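Local coordinates for protein BugD (Bordetella pertussis Tohama I, PDB 2F5X) that is a periplasmic solute receptor that binds aspartic acid and probably delivers it to a tripartite tricarboxylate-type transporter, at residues P30-N33 with V34-L38; M80-G83 with F84-A87; G56-G59 with G60-G63; E278-T281 with N282-N285. All blocks are in the same frame, centred on the assembly; numbering follows the deposited sequence.

Contact 1: residues P30-N33 with V34-L38; sequences PTDN and VARSL. With ASP (aspartic acid), chain D.
Val34 N closes the first turn of helix 30-46 by bonding to Pro30 O, and the CG2 branch of Val34 lies 3.5 Å from the same Pro30 O. Ala35 N follows with a bond of 2.9 Å to Thr31 O, while its methyl packs against Met21, Val23 and Leu79 of strands 19-23 and 76-81. At Arg36 the backbone bond to Asp32 O is joined by a salt bridge one turn apart. The carboxylate stands at the edge of the guanidinium group, with Asp32 OD1 2.8 Å from Arg36 NE and nearly in the guanidinium plane; Arg36 NE meets OD1 on its syn side, at an N-H...O angle of 163°, and OD2 more weakly. The two flat groups are turned 67° against each other. NE is the nitrogen that bonds the carboxylate, while Arg36 NH2 stays 3.6 Å from Asp32 OD1 and turns to Asn54 OD1. Asp32 reaches Arg36 with CG anti to its backbone N (chi1 -171°), and is itself held by Gly28 N and Asn54 ND2. Ser37 N makes a weak bond to Asn33 O, and a water bridges that oxygen and Ser37 OG, 2.8 Å from each. The Asn33 amide turns elsewhere, ND2 donating to Thr194 O. At the start of the helix, Thr31 N donates to ligand OXT over 3.1 Å, and Thr31 OG1 accepts from the ligand N at 2.9 Å. A carboxylate received by the N-terminal turn of a helix, within the beta-alpha-beta unit 19-54, is characteristic of the ligand cleft of a periplasmic binding protein.

Contact 2: residues M80-G83 with F84-A87; sequences MHAG and FSTA. With ASP (aspartic acid), chain D.
Phe84 N bonds to His81 O at 2.8 Å as strand 76-81 turns into the short, weakly bonded helix 83-86, and Ala87 N reaches back to Gly83 O at 3.0 Å. This is a helix-capping turn at the ligand pocket: His81 ND1 accepts from Gly83 N, which lies only 4° out of the imidazole plane. With CG between the backbone N and the carbonyl carbon (chi1 61°), the His81 ring is turned so that its ND1 edge meets Gly83 N, and its other nitrogen, NE2, donates 2.7 Å to OD2 of the bound aspartic acid. The cap thus fixes the rotation of the ring that grips the ligand's side-chain carboxylate, while Phe25 and His239 meet that ring from elsewhere in the fold. In selenomethionine Met80, CG is anti to the backbone N (chi1 -176°) and lies 4.0 Å from Phe84 CB; a bend at chi2 then carries the selenium and CE round, CE ending 3.7 Å from Phe84 N. The Phe84 ring leads away from the turn to stack on Trp242. Two donors of one residue grip Ala82 O: Ser85 N comes from above the carbonyl plane, whereas Ser85 OG lies in that plane on a lone pair, 2.7 Å from Ala82 O.

Contact 3: residues G56-G59 with G60-G63; sequences GGAG and GTIG
Ala58 and Thr61 face each other across a glycine-rich turn that leads into helix 61-68, with Gly60 at the N-cap position. The Ala58 methyl points toward the helix and touches two side chains: Thr61 OG1 comes within 3.2 Å of Ala58 CB, and Ile62 CG1 lies 4.0 Å from the same methyl. Thr61 holds OG1 between its backbone N and carbonyl carbon (chi1 57°), which folds the hydroxyl back over the turn, and it donates to Ala58 O at 2.8 Å. Thr61 N donates to that oxygen too, at an N-H...O angle of 164°. Both donors approach from one face of the carbonyl plane, the amide well above it and the hydroxyl tilted by 22°. The Thr61 side chain packs on Ala87 and Tyr91 outside the turn. Ile62 stands differently, CG1 running alongside the Gly57 peptide, 3.7 Å from Gly57 O, with much of its side chain turned to solvent. The backbone angles of Gly57 and Gly60 call for glycine, and the positive phi of Gly59 favours it. The turn is tied further by Gly60 N, which donates to Gly57 O from above its plane. A water extends the link into the helix, lying 2.8 Å from both Gly57 O and Gly63 N and accepting from the latter.

Contact 4: residues E278-T281 with N282-N285; sequences EVLT and NEAN
Leu280 O accepts from Glu283 N over 2.9 Å, closing the turn that carries the chain from strand 278-279 toward helix 286-306. The N-H lies well above the carbonyl plane, though the N-H...O angle is 157°. Over this bond the Glu283 side chain folds back: CG lies anti to the carbonyl carbon and the chain bends at chi2 (84°), bringing OE1 to 3.4 Å from Leu280 CB. The two side chains cross at about a right angle, and the carboxylate oxygen rests against the aliphatic base of the leucine. A water closes the next step, donating to Thr281 O at 2.7 Å and accepting from Ala284 N at 2.9 Å. Further out, Thr281 OG1 is bonded to Gln269 OE1 of helix 266-274, and backbone bonds of Leu280 and Glu283 tie the turn to strand 102-117. Leu280 and Ala284 each centre an inverse gamma turn, and Asn285 then serves as N-cap, its OD1 accepting from Ala288 N. Glu283 OE1 is also 3.3 Å from Leu280 O, another acceptor, and Glu278 OE1 stands 6.1 Å from Glu283 OE1; both would tend to disfavour charge on Glu283 and may raise its pKa somewhat, an effect solvent would weaken.

Overall arrangement
Along the chain the order is contact 1, contact 3, contact 2, contact 4. Contacts 1 and 2 have centres 16 Å apart yet touch, Thr31 OG1 lying 3.4 Å from His81 CD2, and both hold the same aspartic acid, one by its backbone end and the other by its side-chain carboxylate. Contact 3, about 10 Å from contact 2 between centres, packs against it, Thr61 CG2 on Ala87 CB, where helix 61-68 precedes strand 76-81. Contact 4 touches none of the others, its nearest atoms about 7 Å from contact 1, but shares the mixed sheet with contact 2. Thr31 and His81 thus enter a pocket completed by residues such as Ser151 and Thr174, with contact 3 behind contact 2.

Contact 1: residues P30-N33 with V34-L38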
loop_
_atom_site.group_PDB
_atom_site.type_symbol
_atom_site.label_atom_id
_atom_site.label_comp_id
_atom_site.label_asym_id
_atom_site.label_seq_id
_atom_site.Cartn_x
_atom_site.Cartn_y
_atom_site.Cartn_z
ATOM N N PRO A 30 -0.823 0.708 -7.454
ATOM C CA PRO A 30 0.310 -0.040 -6.882
ATOM C C PRO A 30 -0.062 -1.452 -6.422
ATOM O O PRO A 30 0.620 -2.413 -6.767
ATOM C CB PRO A 30 0.777 0.845 -5.723
ATOM C CG PRO A 30 -0.358 1.812 -5.447
ATOM C CD PRO A 30 -1.123 1.950 -6.720
ATOM N N THR A 31 -1.135 -1.582 -5.654
ATOM C CA THR A 31 -1.517 -2.896 -5.142
ATOM C C THR A 31 -2.025 -3.794 -6.268
ATOM O O THR A 31 -1.775 -4.999 -6.271
ATOM C CB THR A 31 -2.549 -2.743 -4.023
ATOM O OG1 THR A 31 -1.960 -1.984 -2.963
ATOM C CG2 THR A 31 -2.864 -4.093 -3.364
ATOM N N ASP A 32 -2.735 -3.203 -7.223
ATOM C CA ASP A 32 -3.168 -3.946 -8.411
ATOM C C ASP A 32 -1.975 -4.503 -9.204
ATOM O O ASP A 32 -2.016 -5.636 -9.706
ATOM C CB ASP A 32 -4.031 -3.044 -9.301
ATOM C CG ASP A 32 -4.688 -3.806 -10.425
ATOM O OD1 ASP A 32 -5.432 -4.780 -10.139
ATOM O OD2 ASP A 32 -4.502 -3.510 -11.621
ATOM N N ASN A 33 -0.918 -3.700 -9.316
ATOM C CA ASN A 33 0.298 -4.119 -10.018
ATOM C C ASN A 33 0.916 -5.342 -9.342
ATOM O O ASN A 33 1.305 -6.297 -10.014
ATOM C CB ASN A 33 1.317 -2.977 -10.089
ATOM C CG ASN A 33 0.902 -1.872 -11.060
ATOM O OD1 ASN A 33 0.028 -2.061 -11.906
ATOM N ND2 ASN A 33 1.547 -0.716 -10.949
ATOM N N VAL A 34 0.997 -5.312 -8.011
ATOM C CA VAL A 34 1.516 -6.454 -7.260
ATOM C C VAL A 34 0.610 -7.669 -7.476
ATOM O O VAL A 34 1.077 -8.768 -7.768
ATOM C CB VAL A 34 1.626 -6.136 -5.747
ATOM C CG1 VAL A 34 2.019 -7.385 -4.953
ATOM C CG2 VAL A 34 2.629 -5.019 -5.503
ATOM N N ALA A 35 -0.695 -7.445 -7.341
ATOM C CA ALA A 35 -1.681 -8.515 -7.407
ATOM C C ALA A 35 -1.662 -9.230 -8.745
ATOM O O ALA A 35 -1.683 -10.454 -8.794
ATOM C CB ALA A 35 -3.074 -7.962 -7.120
ATOM N N ARG A 36 -1.595 -8.476 -9.840
ATOM C CA ARG A 36 -1.680 -9.124 -11.141
ATOM C C ARG A 36 -0.422 -9.919 -11.475
ATOM O O ARG A 36 -0.503 -10.980 -12.096
ATOM C CB ARG A 36 -2.094 -8.138 -12.225
ATOM C CG ARG A 36 -3.590 -7.810 -12.076
ATOM C CD ARG A 36 -4.131 -6.779 -13.001
ATOM N NE ARG A 36 -5.426 -6.278 -12.540
ATOM C CZ ARG A 36 -6.601 -6.663 -13.024
ATOM N NH1 ARG A 36 -6.672 -7.583 -13.991
ATOM N NH2 ARG A 36 -7.713 -6.130 -12.535
ATOM N N SER A 37 0.731 -9.441 -11.016
ATOM C CA SER A 37 1.968 -10.194 -11.194
ATOM C C SER A 37 1.970 -11.458 -10.333
ATOM O O SER A 37 2.365 -12.527 -10.798
ATOM C CB SER A 37 3.184 -9.325 -10.887
ATOM O OG SER A 37 3.306 -8.310 -11.873
ATOM N N LEU A 38 1.515 -11.329 -9.088
ATOM C CA LEU A 38 1.428 -12.468 -8.176
ATOM C C LEU A 38 0.400 -13.507 -8.638
ATOM O O LEU A 38 0.626 -14.723 -8.526
ATOM C CB LEU A 38 1.100 -11.994 -6.755
ATOM C CG LEU A 38 1.062 -13.085 -5.678
ATOM C CD1 LEU A 38 2.391 -13.837 -5.595
ATOM C CD2 LEU A 38 0.702 -12.466 -4.350
HETATM N N ASP D . -2.167 0.844 -2.509
HETATM C CA ASP D . -3.298 1.705 -2.965
HETATM C C ASP D . -3.692 1.405 -4.403
HETATM O O ASP D . -4.279 2.262 -5.090
HETATM C CB ASP D . -2.939 3.179 -2.824
HETATM C CG ASP D . -2.773 3.596 -1.386
HETATM O OD1 ASP D . -2.262 4.718 -1.161
HETATM O OD2 ASP D . -3.130 2.867 -0.425
HETATM O OXT ASP D . -3.410 0.298 -4.864
HETATM O O HOH W 1 1.754 -6.130 -12.752
#

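Contact 2: residues M80-G83 with F84-A87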
loop_
_atom_site.group_PDB
_atom_site.type_symbol
_atom_site.label_atom_id
_atom_site.label_comp_id
_atom_site.label_asym_id
_atom_site.label_seq_id
_atom_site.Cartn_x
_atom_site.Cartn_y
_atom_site.Cartn_z
HETATM N N MSE A 80 -3.982 -7.176 0.517
HETATM C CA MSE A 80 -4.102 -5.854 1.113
HETATM C C MSE A 80 -2.786 -5.472 1.778
HETATM O O MSE A 80 -2.006 -6.338 2.163
HETATM C CB MSE A 80 -5.272 -5.842 2.119
HETATM C CG MSE A 80 -5.594 -4.480 2.770
HETATM SE SE MSE A 80 -5.803 -2.995 1.513
HETATM C CE MSE A 80 -5.864 -1.547 2.844
ATOM N N HIS A 81 -2.559 -4.171 1.914
ATOM C CA HIS A 81 -1.315 -3.655 2.460
ATOM C C HIS A 81 -1.460 -3.162 3.897
ATOM O O HIS A 81 -2.487 -3.417 4.540
ATOM C CB HIS A 81 -0.721 -2.596 1.524
ATOM C CG HIS A 81 -1.588 -1.391 1.306
ATOM N ND1 HIS A 81 -2.189 -0.698 2.338
ATOM C CD2 HIS A 81 -1.914 -0.732 0.170
ATOM C CE1 HIS A 81 -2.847 0.337 1.845
ATOM N NE2 HIS A 81 -2.698 0.338 0.530
ATOM N N ALA A 82 -0.431 -2.474 4.392
ATOM C CA ALA A 82 -0.367 -1.984 5.773
ATOM C C ALA A 82 -1.589 -1.169 6.216
ATOM O O ALA A 82 -1.834 -1.016 7.417
ATOM C CB ALA A 82 0.920 -1.171 5.987
ATOM N N GLY A 83 -2.344 -0.640 5.256
ATOM C CA GLY A 83 -3.605 0.033 5.555
ATOM C C GLY A 83 -4.564 -0.860 6.324
ATOM O O GLY A 83 -5.414 -0.371 7.071
ATOM N N PHE A 84 -4.423 -2.177 6.141
ATOM C CA PHE A 84 -5.147 -3.164 6.943
ATOM C C PHE A 84 -4.952 -2.883 8.427
ATOM O O PHE A 84 -5.877 -3.053 9.215
ATOM C CB PHE A 84 -4.599 -4.562 6.613
ATOM C CG PHE A 84 -5.302 -5.693 7.300
ATOM C CD1 PHE A 84 -6.292 -6.419 6.633
ATOM C CD2 PHE A 84 -4.933 -6.088 8.587
ATOM C CE1 PHE A 84 -6.921 -7.509 7.261
ATOM C CE2 PHE A 84 -5.561 -7.163 9.226
ATOM C CZ PHE A 84 -6.552 -7.874 8.565
ATOM N N SER A 85 -3.742 -2.447 8.788
ATOM C CA SER A 85 -3.371 -2.186 10.177
ATOM C C SER A 85 -3.621 -0.751 10.649
ATOM O O SER A 85 -3.665 -0.509 11.864
ATOM C CB SER A 85 -1.912 -2.610 10.451
ATOM O OG SER A 85 -0.974 -1.719 9.870
ATOM N N THR A 86 -3.776 0.201 9.725
ATOM C CA THR A 86 -4.080 1.577 10.142
ATOM C C THR A 86 -5.575 1.802 10.332
ATOM O O THR A 86 -5.979 2.519 11.244
ATOM C CB THR A 86 -3.536 2.639 9.147
ATOM O OG1 THR A 86 -4.131 2.439 7.851
ATOM C CG2 THR A 86 -2.023 2.486 8.941
ATOM N N ALA A 87 -6.386 1.201 9.461
ATOM C CA ALA A 87 -7.835 1.436 9.476
ATOM C C ALA A 87 -8.511 1.228 10.841
ATOM O O ALA A 87 -9.394 2.009 11.197
ATOM C CB ALA A 87 -8.544 0.623 8.369
HETATM N N ASP D . -2.167 0.844 -2.509
HETATM C CA ASP D . -3.298 1.705 -2.965
HETATM C C ASP D . -3.692 1.405 -4.403
HETATM O O ASP D . -4.279 2.262 -5.090
HETATM C CB ASP D . -2.939 3.179 -2.824
HETATM C CG ASP D . -2.773 3.596 -1.386
HETATM O OD1 ASP D . -2.262 4.718 -1.161
HETATM O OD2 ASP D . -3.130 2.867 -0.425
HETATM O OXT ASP D . -3.410 0.298 -4.864
#

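Contact 3: residues G56-G59 with G60-G63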
loop_
_atom_site.group_PDB
_atom_site.type_symbol
_atom_site.label_atom_id
_atom_site.label_comp_id
_atom_site.label_asym_id
_atom_site.label_seq_id
_atom_site.Cartn_x
_atom_site.Cartn_y
_atom_site.Cartn_z
ATOM N N GLY A 56 -12.582 -0.722 -4.740
ATOM C CA GLY A 56 -12.130 0.490 -4.075
ATOM C C GLY A 56 -13.200 1.137 -3.212
ATOM O O GLY A 56 -14.401 0.853 -3.353
ATOM N N GLY A 57 -12.743 1.994 -2.302
ATOM C CA GLY A 57 -13.617 2.766 -1.435
ATOM C C GLY A 57 -13.109 2.792 -0.009
ATOM O O GLY A 57 -12.555 1.794 0.468
ATOM N N ALA A 58 -13.300 3.936 0.655
ATOM C CA ALA A 58 -12.964 4.133 2.073
ATOM C C ALA A 58 -11.583 3.596 2.458
ATOM O O ALA A 58 -11.435 2.888 3.466
ATOM C CB ALA A 58 -14.056 3.538 2.982
ATOM N N GLY A 59 -10.581 3.942 1.647
ATOM C CA GLY A 59 -9.185 3.667 1.955
ATOM C C GLY A 59 -8.808 2.192 1.976
ATOM O O GLY A 59 -7.809 1.821 2.585
ATOM N N GLY A 60 -9.606 1.363 1.316
ATOM C CA GLY A 60 -9.373 -0.075 1.290
ATOM C C GLY A 60 -10.267 -0.859 2.246
ATOM O O GLY A 60 -10.276 -2.099 2.206
ATOM N N THR A 61 -11.014 -0.169 3.112
ATOM C CA THR A 61 -11.798 -0.904 4.108
ATOM C C THR A 61 -12.975 -1.638 3.495
ATOM O O THR A 61 -13.378 -2.671 4.013
ATOM C CB THR A 61 -12.303 -0.030 5.275
ATOM O OG1 THR A 61 -13.078 1.061 4.767
ATOM C CG2 THR A 61 -11.142 0.626 6.015
ATOM N N ILE A 62 -13.530 -1.102 2.407
ATOM C CA ILE A 62 -14.661 -1.753 1.743
ATOM C C ILE A 62 -14.242 -3.108 1.162
ATOM O O ILE A 62 -14.927 -4.125 1.359
ATOM C CB ILE A 62 -15.284 -0.819 0.664
ATOM C CG1 ILE A 62 -15.906 0.430 1.316
ATOM C CG2 ILE A 62 -16.305 -1.572 -0.201
ATOM C CD1 ILE A 62 -16.878 0.176 2.396
ATOM N N GLY A 63 -13.107 -3.129 0.467
ATOM C CA GLY A 63 -12.597 -4.370 -0.092
ATOM C C GLY A 63 -12.212 -5.374 0.982
ATOM O O GLY A 63 -12.507 -6.570 0.874
HETATM O O HOH W 2 -11.988 -0.729 -0.487
#

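Contact 4: residues E278-T281 with N282-N285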
loop_
_atom_site.group_PDB
_atom_site.type_symbol
_atom_site.label_atom_id
_atom_site.label_comp_id
_atom_site.label_asym_id
_atom_site.label_seq_id
_atom_site.Cartn_x
_atom_site.Cartn_y
_atom_site.Cartn_z
ATOM N N GLU A 278 10.468 -4.910 -2.213
ATOM C CA GLU A 278 11.194 -6.025 -1.617
ATOM C C GLU A 278 10.236 -7.202 -1.503
ATOM O O GLU A 278 9.146 -7.052 -0.957
ATOM C CB GLU A 278 11.689 -5.649 -0.215
ATOM C CG GLU A 278 12.283 -6.836 0.543
ATOM C CD GLU A 278 12.608 -6.543 1.997
ATOM O OE1 GLU A 278 13.469 -7.269 2.547
ATOM O OE2 GLU A 278 12.000 -5.621 2.597
ATOM N N VAL A 279 10.637 -8.366 -2.008
ATOM C CA VAL A 279 9.797 -9.555 -1.912
ATOM C C VAL A 279 10.094 -10.244 -0.585
ATOM O O VAL A 279 11.259 -10.489 -0.254
ATOM C CB VAL A 279 10.021 -10.529 -3.106
ATOM C CG1 VAL A 279 9.103 -11.748 -2.990
ATOM C CG2 VAL A 279 9.774 -9.817 -4.434
ATOM N N LEU A 280 9.038 -10.535 0.176
ATOM C CA LEU A 280 9.177 -11.114 1.516
ATOM C C LEU A 280 9.103 -12.640 1.435
ATOM O O LEU A 280 8.279 -13.286 2.079
ATOM C CB LEU A 280 8.113 -10.517 2.459
ATOM C CG LEU A 280 8.202 -8.983 2.591
ATOM C CD1 LEU A 280 7.102 -8.425 3.482
ATOM C CD2 LEU A 280 9.580 -8.562 3.119
ATOM N N THR A 281 10.025 -13.198 0.651
ATOM C CA THR A 281 9.974 -14.579 0.191
ATOM C C THR A 281 9.886 -15.608 1.310
ATOM O O THR A 281 9.152 -16.599 1.197
ATOM C CB THR A 281 11.219 -14.855 -0.662
ATOM O OG1 THR A 281 11.470 -13.715 -1.500
ATOM C CG2 THR A 281 10.944 -15.981 -1.644
ATOM N N ASN A 282 10.613 -15.355 2.392
ATOM C CA ASN A 282 10.691 -16.296 3.498
ATOM C C ASN A 282 9.713 -15.984 4.632
ATOM O O ASN A 282 9.772 -16.593 5.705
ATOM C CB ASN A 282 12.126 -16.370 4.034
ATOM C CG ASN A 282 12.353 -17.598 4.898
ATOM O OD1 ASN A 282 11.947 -18.698 4.534
ATOM N ND2 ASN A 282 12.968 -17.407 6.069
ATOM N N GLU A 283 8.809 -15.044 4.377
ATOM C CA GLU A 283 7.815 -14.635 5.366
ATOM C C GLU A 283 6.387 -14.864 4.881
ATOM O O GLU A 283 5.436 -14.298 5.437
ATOM C CB GLU A 283 8.030 -13.168 5.757
ATOM C CG GLU A 283 9.345 -12.926 6.486
ATOM C CD GLU A 283 10.510 -12.747 5.541
ATOM O OE1 GLU A 283 10.301 -12.177 4.447
ATOM O OE2 GLU A 283 11.638 -13.178 5.880
ATOM N N ALA A 284 6.240 -15.717 3.867
ATOM C CA ALA A 284 4.929 -16.077 3.335
ATOM C C ALA A 284 4.335 -17.251 4.122
ATOM O O ALA A 284 4.150 -18.352 3.600
ATOM C CB ALA A 284 5.024 -16.389 1.834
ATOM N N ASN A 285 4.065 -17.004 5.398
ATOM C CA ASN A 285 3.427 -17.997 6.257
ATOM C C ASN A 285 2.486 -17.290 7.217
ATOM O O ASN A 285 2.662 -16.084 7.466
ATOM C CB ASN A 285 4.462 -18.857 7.001
ATOM C CG ASN A 285 5.396 -18.040 7.867
ATOM O OD1 ASN A 285 5.018 -17.569 8.937
ATOM N ND2 ASN A 285 6.638 -17.891 7.414
HETATM O O HOH W 3 7.725 -18.026 3.025
#